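Local coordinates for protein anti-sigma-I factor RsgI3 (Clostridium thermocellum, PDB 6QE7) that probably restrains the sigma factor SigI3 by direct binding, while its extracellular tandem PA14 domains, the part described here, bind pectin and related plant cell-wall polysaccharides, at residues Y46-T51 and M109-H114; K53-Y58 and G102-I107; G71-V76 and D83-Q88. All blocks are in the same frame, centred on the assembly; numbering follows the deposited sequence.

Of the strands involved here, 46-51 comes first from the N terminus, followed directly by the short strand 53-54, and both wait for the same late partner. Strand 72-76 comes next and turns back at once, so that interaction 3 closes a short hairpin with 83-88. Only then does strand 105-113 arrive: its start meets 53-58 in interaction 2, and its end meets 46-51 in interaction 1. The three contacts therefore nest without crossing, 3 within 2 and 2 within 1. Because strand 72-76 also pairs with 105-113, all three belong to one antiparallel sheet of the first PA14 domain.

Interaction 1: residues Y46-T51 and M109-H114; sequences YSVRWT and MEYYQH. With CA (calcium ion), chain D.
Gln-113 lies across Tyr-46, and its CB sits over the centre of the phenol ring, 3.8 Å from the centroid, as a CH-pi contact. With chi1 at 55°, Tyr-46 holds CG between its backbone N and carbonyl carbon, which places the ring beneath that methylene. Beyond CG the Gln-113 chain bends (chi2 75°) and OE1 turns off to bind a calcium ion at 2.3 Å; NE2 is hydrogen-bonded to Arg-116, just past the segment, so both ends of the amide are held. On this same face of the sheet Val-48 CG2 meets the edge of the Tyr-111 ring at CD2, and Trp-50 runs alongside its neighbours: CZ3 lies 3.7 Å from Tyr-111 CB, while Met-109 SD stands obliquely to the indole in a Met-aromatic contact.

The other face carries the charge. Arg-49 and Glu-110 point the same way, and the guanidinium grips one oxygen side-on, OE2 lying 2.8 Å from NE and 3.1 Å from NH2. That oxygen is in the guanidinium plane, yet the two planes are 54° apart, so both nitrogens reach it from one face of the carboxylate.

Antiparallel backbone bonds set this register; the bond from Trp-50 N to Met-109 O, at 2.9 Å, is almost straight. Farther out, Glu-9 takes Arg-49 NH1, and Asp-69 O and Gly-35 O hold the hydroxyls of Tyr-111 and Tyr-46. Asp-69, Asp-70, Val-115 and Ala-117 complete the calcium site with Gln-113 and two waters, at the end of a central strand pair in the PA14 beta-sandwich.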
loop_
_atom_site.group_PDB
_atom_site.type_symbol
_atom_site.label_atom_id
_atom_site.label_comp_id
_atom_site.label_asym_id
_atom_site.label_seq_id
_atom_site.Cartn_x
_atom_site.Cartn_y
_atom_site.Cartn_z
ATOM N N TYR A 46 2.549 10.060 1.078
ATOM C CA TYR A 46 3.758 9.263 0.991
ATOM C C TYR A 46 4.093 8.779 2.394
ATOM O O TYR A 46 3.464 9.287 3.375
ATOM C CB TYR A 46 4.901 9.979 0.258
ATOM C CG TYR A 46 5.325 11.335 0.763
ATOM C CD1 TYR A 46 6.264 11.450 1.755
ATOM C CD2 TYR A 46 4.904 12.520 0.145
ATOM C CE1 TYR A 46 6.727 12.684 2.199
ATOM C CE2 TYR A 46 5.451 13.749 0.485
ATOM C CZ TYR A 46 6.317 13.844 1.560
ATOM O OH TYR A 46 6.833 15.051 1.980
ATOM N N SER A 47 4.969 7.772 2.436
ATOM C CA SER A 47 5.390 7.126 3.692
ATOM C C SER A 47 6.836 6.681 3.588
ATOM O O SER A 47 7.312 6.438 2.480
ATOM C CB SER A 47 4.463 6.012 4.140
ATOM O OG SER A 47 4.278 4.989 3.156
ATOM N N VAL A 48 7.451 6.610 4.774
ATOM C CA VAL A 48 8.876 6.352 4.986
ATOM C C VAL A 48 8.929 5.441 6.194
ATOM O O VAL A 48 8.320 5.762 7.220
ATOM C CB VAL A 48 9.709 7.653 5.206
ATOM C CG1 VAL A 48 11.153 7.305 5.123
ATOM C CG2 VAL A 48 9.405 8.762 4.190
ATOM N N ARG A 49 9.746 4.416 6.048
ATOM C CA ARG A 49 10.143 3.534 7.133
ATOM C C ARG A 49 11.661 3.564 7.285
ATOM O O ARG A 49 12.341 3.154 6.380
ATOM C CB ARG A 49 9.746 2.088 6.855
ATOM C CG ARG A 49 9.884 1.261 8.133
ATOM C CD ARG A 49 9.569 -0.157 7.851
ATOM N NE ARG A 49 8.146 -0.298 7.815
ATOM C CZ ARG A 49 7.420 -0.800 6.812
ATOM N NH1 ARG A 49 7.979 -1.124 5.669
ATOM N NH2 ARG A 49 6.112 -0.974 6.987
ATOM N N TRP A 50 12.119 3.950 8.464
ATOM C CA TRP A 50 13.545 3.946 8.840
ATOM C C TRP A 50 13.777 2.775 9.781
ATOM O O TRP A 50 13.005 2.651 10.728
ATOM C CB TRP A 50 13.892 5.246 9.517
ATOM C CG TRP A 50 13.874 6.440 8.621
ATOM C CD1 TRP A 50 14.845 6.771 7.722
ATOM C CD2 TRP A 50 12.958 7.540 8.647
ATOM N NE1 TRP A 50 14.560 7.958 7.138
ATOM C CE2 TRP A 50 13.384 8.450 7.636
ATOM C CE3 TRP A 50 11.777 7.841 9.332
ATOM C CZ2 TRP A 50 12.706 9.653 7.351
ATOM C CZ3 TRP A 50 11.082 9.018 9.025
ATOM C CH2 TRP A 50 11.522 9.894 8.021
ATOM N N THR A 51 14.698 1.879 9.448
ATOM C CA THR A 51 15.074 0.763 10.345
ATOM C C THR A 51 16.596 0.609 10.475
ATOM O O THR A 51 17.344 0.935 9.552
ATOM C CB THR A 51 14.498 -0.550 9.861
ATOM O OG1 THR A 51 15.140 -0.831 8.625
ATOM C CG2 THR A 51 12.979 -0.538 9.780
ATOM N N MET A 109 11.154 3.566 12.834
ATOM C CA MET A 109 10.294 4.725 12.830
ATOM C C MET A 109 9.543 4.707 11.509
ATOM O O MET A 109 10.189 4.692 10.467
ATOM C CB MET A 109 11.113 6.002 13.004
ATOM C CG MET A 109 10.270 7.214 12.856
ATOM S SD MET A 109 11.177 8.701 13.458
ATOM C CE MET A 109 10.097 10.031 12.925
ATOM N N GLU A 110 8.207 4.700 11.611
ATOM C CA GLU A 110 7.264 4.768 10.466
ATOM C C GLU A 110 6.672 6.149 10.494
ATOM O O GLU A 110 6.431 6.674 11.581
ATOM C CB GLU A 110 6.209 3.652 10.559
ATOM C CG GLU A 110 6.842 2.311 10.253
ATOM C CD GLU A 110 5.905 1.106 10.309
ATOM O OE1 GLU A 110 4.788 1.270 10.700
ATOM O OE2 GLU A 110 6.312 0.061 9.864
ATOM N N TYR A 111 6.549 6.737 9.313
ATOM C CA TYR A 111 6.150 8.134 9.140
ATOM C C TYR A 111 5.197 8.180 7.963
ATOM O O TYR A 111 5.472 7.437 6.988
ATOM C CB TYR A 111 7.430 8.963 8.884
ATOM C CG TYR A 111 7.094 10.264 8.218
ATOM C CD1 TYR A 111 6.590 11.319 8.948
ATOM C CD2 TYR A 111 7.124 10.370 6.848
ATOM C CE1 TYR A 111 6.162 12.482 8.350
ATOM C CE2 TYR A 111 6.712 11.528 6.233
ATOM C CZ TYR A 111 6.221 12.571 6.978
ATOM O OH TYR A 111 5.840 13.700 6.350
ATOM N N TYR A 112 4.240 9.117 7.938
ATOM C CA TYR A 112 3.564 9.403 6.665
ATOM C C TYR A 112 3.165 10.879 6.651
ATOM O O TYR A 112 3.089 11.562 7.673
ATOM C CB TYR A 112 2.353 8.494 6.480
ATOM C CG TYR A 112 1.120 8.955 7.218
ATOM C CD1 TYR A 112 0.901 8.639 8.544
ATOM C CD2 TYR A 112 0.128 9.682 6.569
ATOM C CE1 TYR A 112 -0.254 9.048 9.219
ATOM C CE2 TYR A 112 -1.053 10.055 7.207
ATOM C CZ TYR A 112 -1.263 9.731 8.542
ATOM O OH TYR A 112 -2.372 10.202 9.171
ATOM N N GLN A 113 3.073 11.355 5.439
ATOM C CA GLN A 113 2.499 12.633 4.981
ATOM C C GLN A 113 1.152 12.378 4.307
ATOM O O GLN A 113 1.027 11.464 3.401
ATOM C CB GLN A 113 3.491 13.288 4.000
ATOM C CG GLN A 113 2.800 14.188 2.966
ATOM C CD GLN A 113 2.330 15.513 3.480
ATOM O OE1 GLN A 113 1.877 15.654 4.613
ATOM N NE2 GLN A 113 2.562 16.557 2.671
ATOM N N HIS A 114 0.185 13.181 4.709
ATOM C CA HIS A 114 -1.129 13.231 4.040
ATOM C C HIS A 114 -1.087 14.370 3.016
ATOM O O HIS A 114 -0.820 14.072 1.848
ATOM C CB HIS A 114 -2.302 13.281 5.044
ATOM C CG HIS A 114 -3.636 13.219 4.366
ATOM N ND1 HIS A 114 -4.664 14.023 4.747
ATOM C CD2 HIS A 114 -4.065 12.539 3.254
ATOM C CE1 HIS A 114 -5.703 13.847 3.930
ATOM N NE2 HIS A 114 -5.354 12.922 2.995
HETATM CA CA CA D . 0.959 17.007 6.168
HETATM O O HOH W 1 -1.676 17.229 6.909
HETATM O O HOH W 2 -0.263 19.026 7.567
#

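Interaction 2: residues K53-Y58 and G102-I107; sequences KVEPRY and GKKYDI
Two salt bridges flank the backbone ladder between Lys-53 to Pro-56 and Gly-102 to Asp-106, each made by a lysine ammonium meeting a carboxylate oxygen nearly end-on. Lys-53 runs alongside Asp-106, and its last bend brings NZ to OD1 at 2.9 Å. From the opposite segment Lys-104 also turns at its end and places NZ 2.6 Å from Glu-55 OE1; the glutamate, extended beyond CG with that atom anti to the backbone N (chi1 165°), comes obliquely to meet it. Between the bridges the aliphatic parts of the two lysines cross at about a right angle.

The backbone bonds are few. Val-54 and Tyr-105 form a hydrogen-bonded antiparallel pair, with 2.8 Å both from Val-54 N to Tyr-105 O and from Tyr-105 N to Val-54 O. Gly-102 N donates an almost straight bond (171°) to Pro-56 O, 3.0 Å away, continuing the pairing beyond the strands.

Apolar contacts gather on the side away from the charges. Pro-56 CD approaches the edge of the Tyr-105 ring, 3.8 Å from CD2, whereas Val-54 CG1 packs against Ile-107 CD1 at 4.0 Å.

Around this end of the sheet, strand 139-141 pairs with the other edge of 53-54, and Tyr-140 offers its ring to Lys-104 as a cation-pi partner. Val-54 touches Trp-124 and Ile-107 touches Leu-122, both of strand 119-125 in the second sheet, while Leu-99 of strand 91-99 backs Pro-56 and Tyr-105.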
loop_
_atom_site.group_PDB
_atom_site.type_symbol
_atom_site.label_atom_id
_atom_site.label_comp_id
_atom_site.label_asym_id
_atom_site.label_seq_id
_atom_site.Cartn_x
_atom_site.Cartn_y
_atom_site.Cartn_z
ATOM N N LYS A 53 19.639 0.140 13.991
ATOM C CA LYS A 53 19.983 0.007 15.430
ATOM C C LYS A 53 20.457 1.355 15.904
ATOM O O LYS A 53 21.130 2.093 15.110
ATOM C CB LYS A 53 21.029 -1.099 15.587
ATOM C CG LYS A 53 20.495 -2.484 15.274
ATOM C CD LYS A 53 21.613 -3.486 15.126
ATOM C CE LYS A 53 21.179 -4.926 15.038
ATOM N NZ LYS A 53 20.027 -5.191 15.925
ATOM N N VAL A 54 20.043 1.727 17.096
ATOM C CA VAL A 54 20.527 2.928 17.807
ATOM C C VAL A 54 21.423 2.436 18.964
ATOM O O VAL A 54 21.162 1.294 19.459
ATOM C CB VAL A 54 19.371 3.817 18.255
ATOM C CG1 VAL A 54 18.426 3.114 19.224
ATOM C CG2 VAL A 54 19.841 5.115 18.861
ATOM N N GLU A 55 22.490 3.203 19.285
ATOM C CA GLU A 55 23.505 2.884 20.342
ATOM C C GLU A 55 23.626 4.049 21.306
ATOM O O GLU A 55 24.229 5.073 21.012
ATOM C CB GLU A 55 24.843 2.515 19.746
ATOM C CG GLU A 55 25.989 2.534 20.743
ATOM C CD GLU A 55 27.214 1.801 20.228
ATOM O OE1 GLU A 55 27.057 1.024 19.239
ATOM O OE2 GLU A 55 28.322 2.005 20.804
ATOM N N PRO A 56 22.965 4.005 22.471
ATOM C CA PRO A 56 23.088 5.115 23.393
ATOM C C PRO A 56 24.547 5.221 23.897
ATOM O O PRO A 56 25.323 4.241 23.846
ATOM C CB PRO A 56 22.118 4.755 24.526
ATOM C CG PRO A 56 22.064 3.253 24.454
ATOM C CD PRO A 56 22.166 2.884 23.002
ATOM N N ARG A 57 24.930 6.432 24.312
ATOM C CA ARG A 57 26.310 6.645 24.846
ATOM C C ARG A 57 26.342 6.276 26.346
ATOM O O ARG A 57 27.425 5.827 26.787
ATOM C CB ARG A 57 26.733 8.103 24.646
ATOM C CG ARG A 57 26.728 8.613 23.208
ATOM C CD ARG A 57 26.638 10.134 23.279
ATOM N NE ARG A 57 27.153 10.802 22.095
ATOM C CZ ARG A 57 26.428 11.566 21.252
ATOM N NH1 ARG A 57 25.135 11.795 21.463
ATOM N NH2 ARG A 57 27.012 12.119 20.195
ATOM N N TYR A 58 25.219 6.480 27.076
ATOM C CA TYR A 58 25.074 6.353 28.550
ATOM C C TYR A 58 24.063 5.260 28.954
ATOM O O TYR A 58 23.109 5.000 28.188
ATOM C CB TYR A 58 24.633 7.708 29.060
ATOM C CG TYR A 58 25.421 8.878 28.519
ATOM C CD1 TYR A 58 26.777 9.041 28.770
ATOM C CD2 TYR A 58 24.786 9.860 27.777
ATOM C CE1 TYR A 58 27.475 10.136 28.278
ATOM C CE2 TYR A 58 25.459 10.977 27.315
ATOM C CZ TYR A 58 26.812 11.114 27.565
ATOM O OH TYR A 58 27.430 12.221 27.056
ATOM N N GLY A 102 26.428 1.634 24.900
ATOM C CA GLY A 102 27.215 0.802 23.971
ATOM C C GLY A 102 26.481 -0.395 23.407
ATOM O O GLY A 102 27.023 -1.049 22.483
ATOM N N LYS A 103 25.300 -0.697 23.926
ATOM C CA LYS A 103 24.441 -1.762 23.351
ATOM C C LYS A 103 23.712 -1.178 22.130
ATOM O O LYS A 103 23.339 0.043 22.163
ATOM C CB LYS A 103 23.541 -2.311 24.471
ATOM C CG LYS A 103 24.258 -3.040 25.621
ATOM C CD LYS A 103 25.037 -4.293 25.183
ATOM C CE LYS A 103 26.216 -4.690 26.053
ATOM N NZ LYS A 103 27.441 -3.935 25.686
ATOM N N LYS A 104 23.610 -1.976 21.062
ATOM C CA LYS A 104 22.833 -1.657 19.826
ATOM C C LYS A 104 21.391 -2.221 19.923
ATOM O O LYS A 104 21.215 -3.458 20.027
ATOM C CB LYS A 104 23.516 -2.274 18.612
ATOM C CG LYS A 104 24.767 -1.544 18.097
ATOM C CD LYS A 104 25.399 -2.283 16.934
ATOM C CE LYS A 104 26.770 -1.803 16.513
ATOM N NZ LYS A 104 27.402 -0.934 17.541
ATOM N N TYR A 105 20.400 -1.339 19.871
ATOM C CA TYR A 105 18.963 -1.686 20.034
ATOM C C TYR A 105 18.269 -1.515 18.671
ATOM O O TYR A 105 18.539 -0.494 17.978
ATOM C CB TYR A 105 18.362 -0.822 21.148
ATOM C CG TYR A 105 18.902 -1.044 22.545
ATOM C CD1 TYR A 105 18.478 -2.095 23.355
ATOM C CD2 TYR A 105 19.831 -0.174 23.088
ATOM C CE1 TYR A 105 18.975 -2.280 24.646
ATOM C CE2 TYR A 105 20.322 -0.340 24.368
ATOM C CZ TYR A 105 19.915 -1.401 25.170
ATOM O OH TYR A 105 20.418 -1.490 26.470
ATOM N N ASP A 106 17.388 -2.437 18.272
ATOM C CA ASP A 106 16.466 -2.222 17.109
ATOM C C ASP A 106 15.723 -0.888 17.275
ATOM O O ASP A 106 15.364 -0.481 18.367
ATOM C CB ASP A 106 15.455 -3.342 16.907
ATOM C CG ASP A 106 16.109 -4.631 16.484
ATOM O OD1 ASP A 106 17.238 -4.579 15.989
ATOM O OD2 ASP A 106 15.483 -5.676 16.649
ATOM N N ILE A 107 15.681 -0.126 16.205
ATOM C CA ILE A 107 14.844 1.076 16.092
ATOM C C ILE A 107 14.101 1.019 14.740
ATOM O O ILE A 107 14.599 0.479 13.757
ATOM C CB ILE A 107 15.685 2.327 16.330
ATOM C CG1 ILE A 107 14.780 3.550 16.382
ATOM C CG2 ILE A 107 16.751 2.462 15.250
ATOM C CD1 ILE A 107 15.361 4.718 17.128
#

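Interaction 3: residues G71-V76 and D83-Q88; sequences GVRLWV and DKWKSQ
Arg-73 reaches across a beta hairpin, strands 72-76 and 79-84, to meet both Asp-83 and Trp-85. From CB the side chain leaves with CG anti to the carbonyl carbon (chi1 -68°) and runs extended to NE. CG passes 4.0 Å from Trp-85 CE3; CD lies beside Asp-83 OD1; NE then donates to that oxygen at 2.9 Å. The arginine nitrogen comes from above the carboxylate plane, and the bond is bent, with only a weak second one from NH2. At the tip the guanidinium lies nearly flat on the indole, planes 17° apart, in an off-centre cation-pi stack: CZ rests near Trp-85 CB, and NH1 is 3.5 Å from CG over the ring face. One face of the cation is thus backed by an aromatic while its edge holds a carboxylate.

Beneath this, Val-72 and Lys-84 exchange two backbone bonds. Trp-85, the centre of an inverse gamma turn, brings the chain close past Gly-71, whose CA is 3.2 Å from Lys-84 O. Tyr-112 of the neighbouring strand meets the same indole with its ring. A water also accepts a hydrogen bond from Arg-73 NH2, its oxygen 2.9 Å from that nitrogen.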
loop_
_atom_site.group_PDB
_atom_site.type_symbol
_atom_site.label_atom_id
_atom_site.label_comp_id
_atom_site.label_asym_id
_atom_site.label_seq_id
_atom_site.Cartn_x
_atom_site.Cartn_y
_atom_site.Cartn_z
ATOM N N GLY A 71 1.858 11.562 10.615
ATOM C CA GLY A 71 1.819 10.652 11.768
ATOM C C GLY A 71 3.089 9.859 11.895
ATOM O O GLY A 71 4.001 9.917 11.035
ATOM N N VAL A 72 3.192 9.170 13.010
ATOM C CA VAL A 72 4.452 8.445 13.309
ATOM C C VAL A 72 4.142 7.220 14.138
ATOM O O VAL A 72 3.286 7.278 14.990
ATOM C CB VAL A 72 5.418 9.410 14.002
ATOM C CG1 VAL A 72 4.777 9.962 15.264
ATOM C CG2 VAL A 72 6.819 8.796 14.290
ATOM N N ARG A 73 5.011 6.253 14.070
ATOM C CA ARG A 73 5.116 5.215 15.092
ATOM C C ARG A 73 6.591 4.957 15.359
ATOM O O ARG A 73 7.362 4.861 14.366
ATOM C CB ARG A 73 4.437 3.928 14.592
ATOM C CG ARG A 73 2.927 3.984 14.448
ATOM C CD ARG A 73 2.408 2.547 14.291
ATOM N NE ARG A 73 0.986 2.616 14.580
ATOM C CZ ARG A 73 0.029 2.633 13.677
ATOM N NH1 ARG A 73 0.270 2.486 12.356
ATOM N NH2 ARG A 73 -1.189 2.678 14.163
ATOM N N LEU A 74 6.982 4.878 16.634
ATOM C CA LEU A 74 8.402 4.601 16.981
ATOM C C LEU A 74 8.490 3.380 17.844
ATOM O O LEU A 74 7.877 3.402 18.933
ATOM C CB LEU A 74 9.023 5.784 17.748
ATOM C CG LEU A 74 10.518 5.660 18.046
ATOM C CD1 LEU A 74 11.311 5.457 16.785
ATOM C CD2 LEU A 74 11.032 6.893 18.792
ATOM N N TRP A 75 9.297 2.419 17.396
ATOM C CA TRP A 75 9.719 1.240 18.179
ATOM C C TRP A 75 11.187 1.391 18.513
ATOM O O TRP A 75 12.006 1.647 17.576
ATOM C CB TRP A 75 9.492 -0.117 17.483
ATOM C CG TRP A 75 8.090 -0.460 17.153
ATOM C CD1 TRP A 75 7.305 -1.344 17.802
ATOM C CD2 TRP A 75 7.327 -0.031 16.017
ATOM N NE1 TRP A 75 6.092 -1.426 17.193
ATOM C CE2 TRP A 75 6.088 -0.683 16.067
ATOM C CE3 TRP A 75 7.542 0.887 14.991
ATOM C CZ2 TRP A 75 5.079 -0.502 15.122
ATOM C CZ3 TRP A 75 6.554 1.055 14.048
ATOM C CH2 TRP A 75 5.328 0.391 14.123
ATOM N N VAL A 76 11.513 1.181 19.784
ATOM C CA VAL A 76 12.917 0.958 20.244
ATOM C C VAL A 76 12.945 -0.356 21.047
ATOM O O VAL A 76 12.098 -0.554 21.907
ATOM C CB VAL A 76 13.419 2.159 21.060
ATOM C CG1 VAL A 76 14.830 1.910 21.618
ATOM C CG2 VAL A 76 13.359 3.465 20.295
ATOM N N ASP A 83 2.872 6.036 19.283
ATOM C CA ASP A 83 1.795 5.546 18.396
ATOM C C ASP A 83 0.895 6.739 18.148
ATOM O O ASP A 83 -0.049 6.922 18.870
ATOM C CB ASP A 83 1.028 4.362 18.978
ATOM C CG ASP A 83 0.139 3.673 17.949
ATOM O OD1 ASP A 83 0.043 4.163 16.844
ATOM O OD2 ASP A 83 -0.445 2.656 18.270
ATOM N N LYS A 84 1.188 7.502 17.108
ATOM C CA LYS A 84 0.399 8.705 16.784
ATOM C C LYS A 84 0.167 8.745 15.282
ATOM O O LYS A 84 0.687 9.696 14.617
ATOM C CB LYS A 84 1.141 9.937 17.268
ATOM C CG LYS A 84 1.211 10.055 18.771
ATOM C CD LYS A 84 -0.118 10.093 19.443
ATOM C CE LYS A 84 0.120 10.196 20.936
ATOM N NZ LYS A 84 -1.067 10.744 21.584
ATOM N N TRP A 85 -0.449 7.693 14.769
ATOM C CA TRP A 85 -0.631 7.542 13.312
ATOM C C TRP A 85 -1.867 8.305 12.865
ATOM O O TRP A 85 -2.959 7.749 12.875
ATOM C CB TRP A 85 -0.804 6.064 12.997
ATOM C CG TRP A 85 -0.511 5.773 11.561
ATOM C CD1 TRP A 85 -1.381 5.298 10.631
ATOM C CD2 TRP A 85 0.774 5.792 10.922
ATOM N NE1 TRP A 85 -0.732 5.102 9.436
ATOM C CE2 TRP A 85 0.596 5.292 9.598
ATOM C CE3 TRP A 85 2.032 6.231 11.288
ATOM C CZ2 TRP A 85 1.582 5.347 8.637
ATOM C CZ3 TRP A 85 3.048 6.237 10.344
ATOM C CH2 TRP A 85 2.828 5.770 9.034
ATOM N N LYS A 86 -1.717 9.589 12.577
ATOM C CA LYS A 86 -2.854 10.512 12.357
ATOM C C LYS A 86 -2.333 11.742 11.634
ATOM O O LYS A 86 -1.096 11.963 11.599
ATOM C CB LYS A 86 -3.540 10.935 13.661
ATOM C CG LYS A 86 -2.670 11.797 14.568
ATOM C CD LYS A 86 -3.247 12.024 15.918
ATOM C CE LYS A 86 -2.439 13.003 16.748
ATOM N NZ LYS A 86 -3.207 13.313 17.972
ATOM N N SER A 87 -3.303 12.475 11.130
ATOM C CA SER A 87 -3.209 13.797 10.521
ATOM C C SER A 87 -2.828 14.759 11.657
ATOM O O SER A 87 -3.525 14.830 12.711
ATOM C CB SER A 87 -4.505 14.124 9.841
ATOM O OG SER A 87 -4.481 15.414 9.319
ATOM N N GLN A 88 -1.688 15.422 11.504
ATOM C CA GLN A 88 -1.273 16.427 12.487
ATOM C C GLN A 88 -0.270 17.370 11.835
ATOM O O GLN A 88 0.647 16.903 11.210
ATOM C CB GLN A 88 -0.621 15.800 13.727
ATOM C CG GLN A 88 0.477 14.796 13.411
ATOM C CD GLN A 88 1.141 14.263 14.661
ATOM O OE1 GLN A 88 0.514 14.003 15.670
ATOM N NE2 GLN A 88 2.460 14.102 14.617
HETATM O O HOH W 3 -2.257 2.053 16.803
#